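Long-range contacts in xylose isomerase domain protein TIM barrel (Planctomyces limnophilus, PDB 3TVA), which probably acts as an isomerase of the xylose isomerase-like TIM-barrel family and binds a magnesium ion at the mouth of its barrel: residues H156-Q161 with P185-L190; I181-A186 with E198-V203; S209-D214 with T257-I262. All blocks are in the same frame, centred on the assembly; numbering follows the deposited sequence. Where two conformers were deposited one is given.

All three contacts are buried and gather round one parallel TIM barrel, but they differ in chemistry with their distance from the metal. Contact 1 and contact 3 lie at the C-terminal ends of barrel strands, where carboxylates, a histidine, an amide and a lysine surround the magnesium ion. Contact 2 shares Pro185 and Ala186 with contact 1, yet its touching side chains are apolar and fill the layer between strand 179-183 and the outer helix 196-203; its link to the metal is Asp184, just past the strand. Contact 3 alone joins two neighbouring barrel strands by backbone hydrogen bonds, whereas contact 1 sets a strand end against a short helix.

Contact 1 (H156-Q161 with P185-L190). With MG (magnesium ion), chain C.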
loop_
_atom_site.group_PDB
_atom_site.type_symbol
_atom_site.label_atom_id
_atom_site.label_comp_id
_atom_site.label_asym_id
_atom_site.label_seq_id
_atom_site.Cartn_x
_atom_site.Cartn_y
_atom_site.Cartn_z
ATOM N N HIS A 156 3.473 6.419 4.001
ATOM C CA HIS A 156 4.079 5.180 3.510
ATOM C C HIS A 156 3.948 5.108 1.987
ATOM O O HIS A 156 2.828 5.018 1.450
ATOM C CB HIS A 156 3.369 3.962 4.124
ATOM C CG HIS A 156 3.453 3.881 5.619
ATOM N ND1 HIS A 156 2.909 2.828 6.334
ATOM C CD2 HIS A 156 4.013 4.704 6.537
ATOM C CE1 HIS A 156 3.119 3.018 7.625
ATOM N NE2 HIS A 156 3.789 4.150 7.776
ATOM N N LEU A 157 5.078 5.151 1.285
ATOM C CA LEU A 157 5.061 5.042 -0.176
ATOM C C LEU A 157 4.811 3.606 -0.571
ATOM O O LEU A 157 5.509 2.692 -0.132
ATOM C CB LEU A 157 6.393 5.502 -0.785
ATOM C CG LEU A 157 6.765 6.949 -0.493
ATOM C CD1 LEU A 157 8.163 7.313 -1.026
ATOM C CD2 LEU A 157 5.695 7.880 -1.076
ATOM N N GLU A 158 3.804 3.401 -1.400
ATOM C CA GLU A 158 3.514 2.085 -1.927
ATOM C C GLU A 158 4.571 1.706 -2.981
ATOM O O GLU A 158 4.985 2.555 -3.765
ATOM C CB GLU A 158 2.123 2.117 -2.535
ATOM C CG GLU A 158 1.802 0.934 -3.365
ATOM C CD GLU A 158 1.498 -0.294 -2.538
ATOM O OE1 GLU A 158 1.499 -0.258 -1.290
ATOM O OE2 GLU A 158 1.268 -1.312 -3.175
ATOM N N THR A 159 5.024 0.454 -2.978
ATOM C CA THR A 159 6.004 -0.016 -3.961
ATOM C C THR A 159 5.517 0.189 -5.386
ATOM O O THR A 159 4.453 -0.315 -5.768
ATOM C CB THR A 159 6.237 -1.532 -3.864
ATOM O OG1 THR A 159 6.575 -1.892 -2.532
ATOM C CG2 THR A 159 7.358 -1.930 -4.779
ATOM N N GLY A 160 6.333 0.902 -6.162
ATOM C CA GLY A 160 6.016 1.336 -7.514
ATOM C C GLY A 160 6.800 0.626 -8.602
ATOM O O GLY A 160 7.223 -0.527 -8.461
ATOM N N GLN A 161 6.974 1.332 -9.709
ATOM C CA GLN A 161 7.778 0.838 -10.820
ATOM C C GLN A 161 9.273 1.123 -10.637
ATOM O O GLN A 161 10.108 0.570 -11.359
ATOM C CB GLN A 161 7.288 1.447 -12.133
ATOM C CG GLN A 161 7.807 0.765 -13.399
ATOM C CD GLN A 161 8.974 1.512 -14.041
ATOM O OE1 GLN A 161 9.478 2.505 -13.501
ATOM N NE2 GLN A 161 9.405 1.033 -15.206
ATOM N N PRO A 185 5.511 -6.757 -2.512
ATOM C CA PRO A 185 6.382 -7.508 -3.431
ATOM C C PRO A 185 5.729 -7.847 -4.782
ATOM O O PRO A 185 6.435 -7.932 -5.789
ATOM C CB PRO A 185 6.691 -8.777 -2.645
ATOM C CG PRO A 185 5.466 -8.981 -1.779
ATOM C CD PRO A 185 4.923 -7.606 -1.461
ATOM N N ALA A 186 4.410 -8.045 -4.811
ATOM C CA ALA A 186 3.757 -8.419 -6.053
ATOM C C ALA A 186 3.838 -7.293 -7.073
ATOM O O ALA A 186 3.934 -7.559 -8.277
ATOM C CB ALA A 186 2.304 -8.828 -5.812
ATOM N N ASN A 187 3.839 -6.045 -6.599
ATOM C CA ASN A 187 3.919 -4.897 -7.507
ATOM C C ASN A 187 5.172 -4.914 -8.374
ATOM O O ASN A 187 5.119 -4.588 -9.552
ATOM C CB ASN A 187 3.810 -3.554 -6.759
ATOM C CG ASN A 187 2.403 -3.306 -6.201
ATOM O OD1 ASN A 187 1.469 -4.058 -6.484
ATOM N ND2 ASN A 187 2.247 -2.234 -5.425
HETATM N N MSE A 188 6.300 -5.308 -7.800
HETATM C CA MSE A 188 7.530 -5.318 -8.581
HETATM C C MSE A 188 7.553 -6.414 -9.629
HETATM O O MSE A 188 8.230 -6.291 -10.649
HETATM C CB MSE A 188 8.733 -5.431 -7.676
HETATM C CG MSE A 188 8.918 -4.202 -6.825
HETATM SE SE MSE A 188 10.659 -4.366 -6.032
HETATM C CE MSE A 188 11.766 -4.009 -7.615
ATOM N N ILE A 189 6.808 -7.485 -9.379
ATOM C CA ILE A 189 6.626 -8.511 -10.387
ATOM C C ILE A 189 5.659 -8.042 -11.467
ATOM O O ILE A 189 5.865 -8.300 -12.654
ATOM C CB ILE A 189 6.158 -9.824 -9.749
ATOM C CG1 ILE A 189 7.259 -10.349 -8.823
ATOM C CG2 ILE A 189 5.813 -10.839 -10.816
ATOM C CD1 ILE A 189 6.936 -11.663 -8.148
ATOM N N LEU A 190 4.609 -7.343 -11.051
ATOM C CA LEU A 190 3.615 -6.841 -11.994
ATOM C C LEU A 190 4.250 -5.836 -12.959
ATOM O O LEU A 190 4.072 -5.940 -14.175
ATOM C CB LEU A 190 2.420 -6.240 -11.244
ATOM C CG LEU A 190 1.552 -7.252 -10.488
ATOM C CD1 LEU A 190 0.554 -6.541 -9.577
ATOM C CD2 LEU A 190 0.811 -8.177 -11.470
HETATM MG MG MG C . -0.374 -2.991 -2.541
#
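At the magnesium site on the C-terminal mouth of the TIM barrel, the end of strand 154-158 meets the short helix 185-190 through Glu158, Thr159 and Asn187. The amide nitrogen of Asn187 reaches two acceptors. Its sounder bond runs from ND2 to the backbone O of Thr159, 2.9 Å long with an N-H...O angle of 151°, and lies in the carbonyl plane. The other, from ND2 to Glu158 OE2 at 2.6 Å, is short but poorly directed and counts as weak; carboxylate and amide planes stand 70° apart there. OE2 is also the oxygen that binds the magnesium ion, at 2.4 Å, so the amide sits in the second shell, beside a metal ligand; Asp184, His211 and Glu259 complete the site. The Glu158 chain bends at its second torsion (chi2 76°), which places OE2 at the metal, while OE1 is held from the adjacent strand by Asn182 ND2. Such a site, built from residues at the ends of successive parallel strands, is the usual place for the active centre of a TIM barrel. Just beyond the strand, Thr159 faces the helix: its methyl CG2 lies against CG of Met188, a selenomethionine, and the two side chains cross at about a right angle. The hydroxyl OG1 of Thr159 accepts from Asp184 N.

Contact 2 (I181-A186 with E198-V203); sequences INFDPA and EALRKV. With MG (magnesium ion), chain C.
OD2 of Asp184, the residue just beyond the Phe183 that packs on Leu200, is gripped twice: it binds the magnesium ion at 2.4 Å and accepts from Lys213 NZ. The other oxygen, OD1, caps the start of helix 185-190, taking a bond from Asn187 N and a weak one from Ala186 N, 2.9 Å away; Asp184 is the N-cap. Together these partners should limit the carboxylate's rotation just past the C-terminal end of the strand. On the outer side the segment belongs to the beta/alpha layering of the TIM barrel: strand 181-183 and helix 198-203 run nearly antiparallel, their axes 157° apart in direction and 10.9 Å at closest approach. Phe183 makes the largest share of the contact. With CG anti to the backbone N (chi1 -166°), its ring swings out to the helix, where Leu200 lies over one face: CD1 stands almost on the ring normal, 4.0 Å from the centroid, in a CH-pi contact, and CB meets Phe183 CZ at 3.6 Å. Val203 CG2 comes obliquely to the ring at CD2. Two residues back, Ile181 sends CD1 against Val203 CB at 3.7 Å, crossing it at about a right angle, while Leu167 and Ile171 of helix 164-174 also touch Ile181.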
loop_
_atom_site.group_PDB
_atom_site.type_symbol
_atom_site.label_atom_id
_atom_site.label_comp_id
_atom_site.label_asym_id
_atom_site.label_seq_id
_atom_site.Cartn_x
_atom_site.Cartn_y
_atom_site.Cartn_z
ATOM N N ILE A 181 7.864 3.275 3.770
ATOM C CA ILE A 181 7.409 2.453 2.657
ATOM C C ILE A 181 6.316 1.491 3.104
ATOM O O ILE A 181 6.410 0.899 4.191
ATOM C CB ILE A 181 8.595 1.629 2.114
ATOM C CG1 ILE A 181 9.591 2.547 1.391
ATOM C CG2 ILE A 181 8.117 0.481 1.196
ATOM C CD1 ILE A 181 10.887 1.841 1.040
ATOM N N ASN A 182 5.265 1.363 2.295
ATOM C CA ASN A 182 4.404 0.189 2.385
ATOM C C ASN A 182 4.890 -0.800 1.342
ATOM O O ASN A 182 4.692 -0.593 0.133
ATOM C CB ASN A 182 2.933 0.522 2.103
ATOM C CG ASN A 182 2.024 -0.692 2.301
ATOM O OD1 ASN A 182 1.619 -1.006 3.428
ATOM N ND2 ASN A 182 1.720 -1.397 1.209
ATOM N N PHE A 183 5.488 -1.894 1.794
ATOM C CA PHE A 183 6.133 -2.792 0.850
ATOM C C PHE A 183 5.141 -3.783 0.243
ATOM O O PHE A 183 4.407 -4.479 0.965
ATOM C CB PHE A 183 7.318 -3.535 1.484
ATOM C CG PHE A 183 8.201 -4.218 0.463
ATOM C CD1 PHE A 183 8.016 -5.552 0.145
ATOM C CD2 PHE A 183 9.190 -3.503 -0.210
ATOM C CE1 PHE A 183 8.810 -6.175 -0.820
ATOM C CE2 PHE A 183 9.993 -4.116 -1.174
ATOM C CZ PHE A 183 9.802 -5.445 -1.483
ATOM N N ASP A 184 5.113 -3.822 -1.086
ATOM C CA ASP A 184 4.268 -4.757 -1.839
ATOM C C ASP A 184 5.090 -5.543 -2.863
ATOM O O ASP A 184 5.384 -5.043 -3.938
ATOM C CB ASP A 184 3.089 -4.066 -2.529
ATOM C CG ASP A 184 2.160 -5.066 -3.235
ATOM O OD1 ASP A 184 2.601 -6.150 -3.665
ATOM O OD2 ASP A 184 0.960 -4.796 -3.353
ATOM N N PRO A 185 5.511 -6.757 -2.512
ATOM C CA PRO A 185 6.382 -7.508 -3.431
ATOM C C PRO A 185 5.729 -7.847 -4.782
ATOM O O PRO A 185 6.435 -7.932 -5.789
ATOM C CB PRO A 185 6.691 -8.777 -2.645
ATOM C CG PRO A 185 5.466 -8.981 -1.779
ATOM C CD PRO A 185 4.923 -7.606 -1.461
ATOM N N ALA A 186 4.410 -8.045 -4.811
ATOM C CA ALA A 186 3.757 -8.419 -6.053
ATOM C C ALA A 186 3.838 -7.293 -7.073
ATOM O O ALA A 186 3.934 -7.559 -8.277
ATOM C CB ALA A 186 2.304 -8.828 -5.812
ATOM N N GLU A 198 15.006 -9.295 -2.984
ATOM C CA GLU A 198 16.229 -8.483 -3.007
ATOM C C GLU A 198 15.941 -6.997 -2.759
ATOM O O GLU A 198 16.708 -6.314 -2.084
ATOM C CB GLU A 198 16.973 -8.647 -4.330
ATOM C CG GLU A 198 17.518 -10.053 -4.547
ATOM C CD GLU A 198 17.998 -10.294 -5.974
ATOM O OE1 GLU A 198 18.278 -9.307 -6.694
ATOM O OE2 GLU A 198 18.090 -11.479 -6.376
ATOM N N ALA A 199 14.846 -6.492 -3.313
ATOM C CA ALA A 199 14.498 -5.092 -3.120
ATOM C C ALA A 199 14.145 -4.834 -1.657
ATOM O O ALA A 199 14.532 -3.822 -1.102
ATOM C CB ALA A 199 13.337 -4.672 -4.026
ATOM N N LEU A 200 13.394 -5.753 -1.057
ATOM C CA LEU A 200 13.049 -5.670 0.357
ATOM C C LEU A 200 14.286 -5.537 1.248
ATOM O O LEU A 200 14.300 -4.715 2.162
ATOM C CB LEU A 200 12.259 -6.907 0.780
ATOM C CG LEU A 200 11.943 -6.995 2.275
ATOM C CD1 LEU A 200 11.074 -5.806 2.728
ATOM C CD2 LEU A 200 11.260 -8.331 2.584
ATOM N N ARG A 201 15.311 -6.359 1.001
ATOM C CA ARG A 201 16.550 -6.259 1.763
ATOM C C ARG A 201 17.169 -4.872 1.616
ATOM O O ARG A 201 17.666 -4.307 2.579
ATOM C CB ARG A 201 17.574 -7.294 1.312
ATOM C CG ARG A 201 17.229 -8.742 1.647
ATOM C CD ARG A 201 18.437 -9.633 1.370
ATOM N NE ARG A 201 18.245 -10.932 1.996
ATOM C CZ ARG A 201 18.548 -11.190 3.262
ATOM N NH1 ARG A 201 19.090 -10.249 4.017
ATOM N NH2 ARG A 201 18.315 -12.390 3.761
ATOM N N LYS A 202 17.153 -4.331 0.402
ATOM C CA LYS A 202 17.782 -3.039 0.152
ATOM C C LYS A 202 17.065 -1.904 0.878
ATOM O O LYS A 202 17.707 -0.961 1.338
ATOM C CB LYS A 202 17.806 -2.735 -1.347
ATOM C CG LYS A 202 18.948 -3.388 -2.099
ATOM C CD LYS A 202 18.866 -3.048 -3.582
ATOM C CE LYS A 202 20.129 -3.445 -4.328
ATOM N NZ LYS A 202 19.983 -3.245 -5.803
ATOM N N VAL A 203 15.736 -1.969 0.933
ATOM C CA VAL A 203 14.943 -0.869 1.498
ATOM C C VAL A 203 14.535 -1.048 2.960
ATOM O O VAL A 203 13.733 -0.267 3.477
ATOM C CB VAL A 203 13.733 -0.476 0.615
ATOM C CG1 VAL A 203 14.212 -0.143 -0.800
ATOM C CG2 VAL A 203 12.658 -1.577 0.609
HETATM MG MG MG C . -0.374 -2.991 -2.541
#

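Contact 3 (S209-D214 with T257-I262); sequences SIHCKD and TIEREI. With MG (magnesium ion), chain C; GOL (glycerol), chain E.
Lys213 carries its chain past Glu259 into the metal pocket. CB leaves the backbone beside the carbonyl O of Glu259, and CG comes closer to that oxygen, at 3.2 Å. Bends at the second and third torsions (chi2 -147°, chi3 -72°) then bring CE to Glu259 OE1 at 3.0 Å. At the tip, besides its bond to Asp184 OD2, NZ makes a long salt bridge to Glu261 OE1, 3.7 Å away, and a weak hydrogen bond to O3 of a glycerol that probably comes from the crystallisation liquor. Shortened to an alanine, this position would probably lose the ammonium group beside Asp184 OD2 and Glu261 OE1 and leave a gap along the Glu259 carboxylate.

The two backbones are neighbouring parallel strands of the TIM barrel. His211 pairs with Thr257 and Cys212 with Ile258; Cys212 N donates to Thr257 O at 2.7 Å, and Glu259 N to Cys212 O at 3.1 Å, both nearly straight at hydrogen. His211 and Thr257 turn to the face that looks into the barrel, side by side and pointing the same way.

Two magnesium ligands meet here, His211 from a strand and Glu259 from just past the end of the next: His211 ND1 and Glu259 OE1 each lie 2.5 Å from the metal, with ring and carboxylate planes 59° apart. Glu259 reaches in on an extended chain, and its OE2 accepts a hydrogen bond from glycerol O2 at 2.8 Å. The far nitrogen of the imidazole, NE2, is hydrogen-bonded to Gln39 OE1, which should hold the ring's rotation while ND1 faces the metal. With Glu158 and Asp184 completing the four protein ligands, three carboxylates converge on the ion, and their negative charge is probably offset in part by Lys213 as well as by the metal.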
loop_
_atom_site.group_PDB
_atom_site.type_symbol
_atom_site.label_atom_id
_atom_site.label_comp_id
_atom_site.label_asym_id
_atom_site.label_seq_id
_atom_site.Cartn_x
_atom_site.Cartn_y
_atom_site.Cartn_z
ATOM N N SER A 209 5.110 -0.782 6.784
ATOM C CA SER A 209 3.890 -1.583 6.668
ATOM C C SER A 209 4.032 -2.422 5.421
ATOM O O SER A 209 4.888 -2.141 4.590
ATOM C CB SER A 209 2.609 -0.727 6.631
ATOM O OG SER A 209 2.602 0.146 5.514
ATOM N N ILE A 210 3.228 -3.463 5.271
ATOM C CA ILE A 210 3.401 -4.310 4.093
ATOM C C ILE A 210 2.080 -4.818 3.553
ATOM O O ILE A 210 1.085 -4.869 4.269
ATOM C CB ILE A 210 4.287 -5.549 4.384
ATOM C CG1 ILE A 210 3.575 -6.487 5.346
ATOM C CG2 ILE A 210 5.680 -5.154 4.955
ATOM C CD1 ILE A 210 3.554 -7.908 4.872
ATOM N N HIS A 211 2.091 -5.200 2.279
ATOM C CA HIS A 211 0.996 -5.941 1.693
ATOM C C HIS A 211 1.447 -7.354 1.352
ATOM O O HIS A 211 2.571 -7.567 0.876
ATOM C CB HIS A 211 0.451 -5.202 0.467
ATOM C CG HIS A 211 -0.301 -3.958 0.823
ATOM N ND1 HIS A 211 -0.624 -2.984 -0.093
ATOM C CD2 HIS A 211 -0.787 -3.525 2.013
ATOM C CE1 HIS A 211 -1.265 -1.999 0.508
ATOM N NE2 HIS A 211 -1.384 -2.304 1.789
ATOM N N CYS A 212 0.587 -8.324 1.642
ATOM C CA CYS A 212 0.821 -9.681 1.198
ATOM C C CYS A 212 -0.043 -9.906 -0.019
ATOM O O CYS A 212 -1.268 -9.997 0.080
ATOM C CB CYS A 212 0.458 -10.688 2.291
ATOM S SG CYS A 212 1.596 -10.578 3.690
ATOM N N LYS A 213 0.620 -9.993 -1.165
ATOM C CA LYS A 213 -0.051 -10.153 -2.445
ATOM C C LYS A 213 0.915 -10.946 -3.322
ATOM O O LYS A 213 2.126 -10.916 -3.090
ATOM C CB LYS A 213 -0.360 -8.785 -3.065
ATOM C CG LYS A 213 -1.319 -8.877 -4.243
ATOM C CD LYS A 213 -1.035 -7.836 -5.308
ATOM C CE LYS A 213 -1.414 -6.473 -4.876
ATOM N NZ LYS A 213 -0.654 -5.411 -5.625
ATOM N N ASP A 214 0.401 -11.660 -4.320
ATOM C CA ASP A 214 1.264 -12.511 -5.144
ATOM C C ASP A 214 1.011 -12.259 -6.633
ATOM O O ASP A 214 -0.066 -11.796 -7.019
ATOM C CB ASP A 214 1.023 -13.990 -4.805
ATOM C CG ASP A 214 2.265 -14.870 -5.023
ATOM O OD1 ASP A 214 3.231 -14.438 -5.696
ATOM O OD2 ASP A 214 2.262 -16.015 -4.522
ATOM N N THR A 257 -0.776 -7.377 5.891
ATOM C CA THR A 257 -2.042 -6.969 5.320
ATOM C C THR A 257 -2.247 -7.621 3.962
ATOM O O THR A 257 -1.557 -7.303 2.989
ATOM C CB THR A 257 -2.161 -5.434 5.185
ATOM O OG1 THR A 257 -1.824 -4.808 6.430
ATOM C CG2 THR A 257 -3.593 -5.048 4.779
ATOM N N ILE A 258 -3.209 -8.531 3.910
ATOM C CA ILE A 258 -3.540 -9.227 2.682
ATOM C C ILE A 258 -4.261 -8.291 1.722
ATOM O O ILE A 258 -5.252 -7.643 2.073
ATOM C CB ILE A 258 -4.470 -10.428 2.945
ATOM C CG1 ILE A 258 -3.889 -11.343 4.017
ATOM C CG2 ILE A 258 -4.727 -11.190 1.658
ATOM C CD1 ILE A 258 -4.922 -12.316 4.610
ATOM N N GLU A 259 -3.765 -8.233 0.498
ATOM C CA GLU A 259 -4.434 -7.478 -0.536
ATOM C C GLU A 259 -4.716 -8.386 -1.721
ATOM O O GLU A 259 -3.805 -9.020 -2.238
ATOM C CB GLU A 259 -3.574 -6.304 -0.990
ATOM C CG GLU A 259 -4.300 -5.429 -2.006
ATOM C CD GLU A 259 -3.458 -4.247 -2.423
ATOM O OE1 GLU A 259 -2.310 -4.484 -2.819
ATOM O OE2 GLU A 259 -3.932 -3.095 -2.328
ATOM N N ARG A 260 -5.978 -8.491 -2.125
ATOM C CA ARG A 260 -6.296 -9.225 -3.346
ATOM C C ARG A 260 -7.261 -8.389 -4.150
ATOM O O ARG A 260 -8.440 -8.253 -3.765
ATOM C CB ARG A 260 -6.945 -10.556 -2.981
ATOM C CG ARG A 260 -7.340 -11.417 -4.163
ATOM C CD ARG A 260 -6.213 -12.351 -4.588
ATOM N NE ARG A 260 -6.623 -13.179 -5.718
ATOM C CZ ARG A 260 -6.465 -12.838 -6.993
ATOM N NH1 ARG A 260 -5.898 -11.672 -7.313
ATOM N NH2 ARG A 260 -6.884 -13.660 -7.952
ATOM N N GLU A 261 -6.842 -7.872 -5.303
ATOM C CA GLU A 261 -7.766 -6.931 -5.879
ATOM C C GLU A 261 -8.510 -7.608 -7.005
ATOM O O GLU A 261 -8.120 -7.531 -8.167
ATOM C CB GLU A 261 -6.953 -5.769 -6.460
ATOM C CG GLU A 261 -5.763 -5.348 -5.599
ATOM C CD GLU A 261 -4.977 -4.185 -6.204
ATOM O OE1 GLU A 261 -3.970 -4.450 -6.897
ATOM O OE2 GLU A 261 -5.358 -3.010 -5.981
ATOM N N ILE A 262 -9.685 -8.110 -6.661
ATOM C CA ILE A 262 -10.677 -8.538 -7.619
ATOM C C ILE A 262 -12.036 -8.218 -7.011
ATOM O O ILE A 262 -12.859 -9.118 -6.817
ATOM C CB ILE A 262 -10.537 -10.059 -7.938
ATOM C CG1 ILE A 262 -10.408 -10.890 -6.656
ATOM C CG2 ILE A 262 -9.304 -10.316 -8.798
ATOM C CD1 ILE A 262 -10.379 -12.390 -6.898
HETATM MG MG MG C . -0.374 -2.991 -2.541
HETATM C C1 GOL E . -3.575 0.741 -3.604
HETATM O O1 GOL E . -3.288 1.499 -4.755
HETATM C C2 GOL E . -2.890 -0.625 -3.681
HETATM O O2 GOL E . -2.213 -0.894 -2.470
HETATM C C3 GOL E . -1.943 -0.764 -4.874
HETATM O O3 GOL E . -1.428 -2.081 -4.964
HETATM O O HOH W 1 0.748 -3.979 7.052
#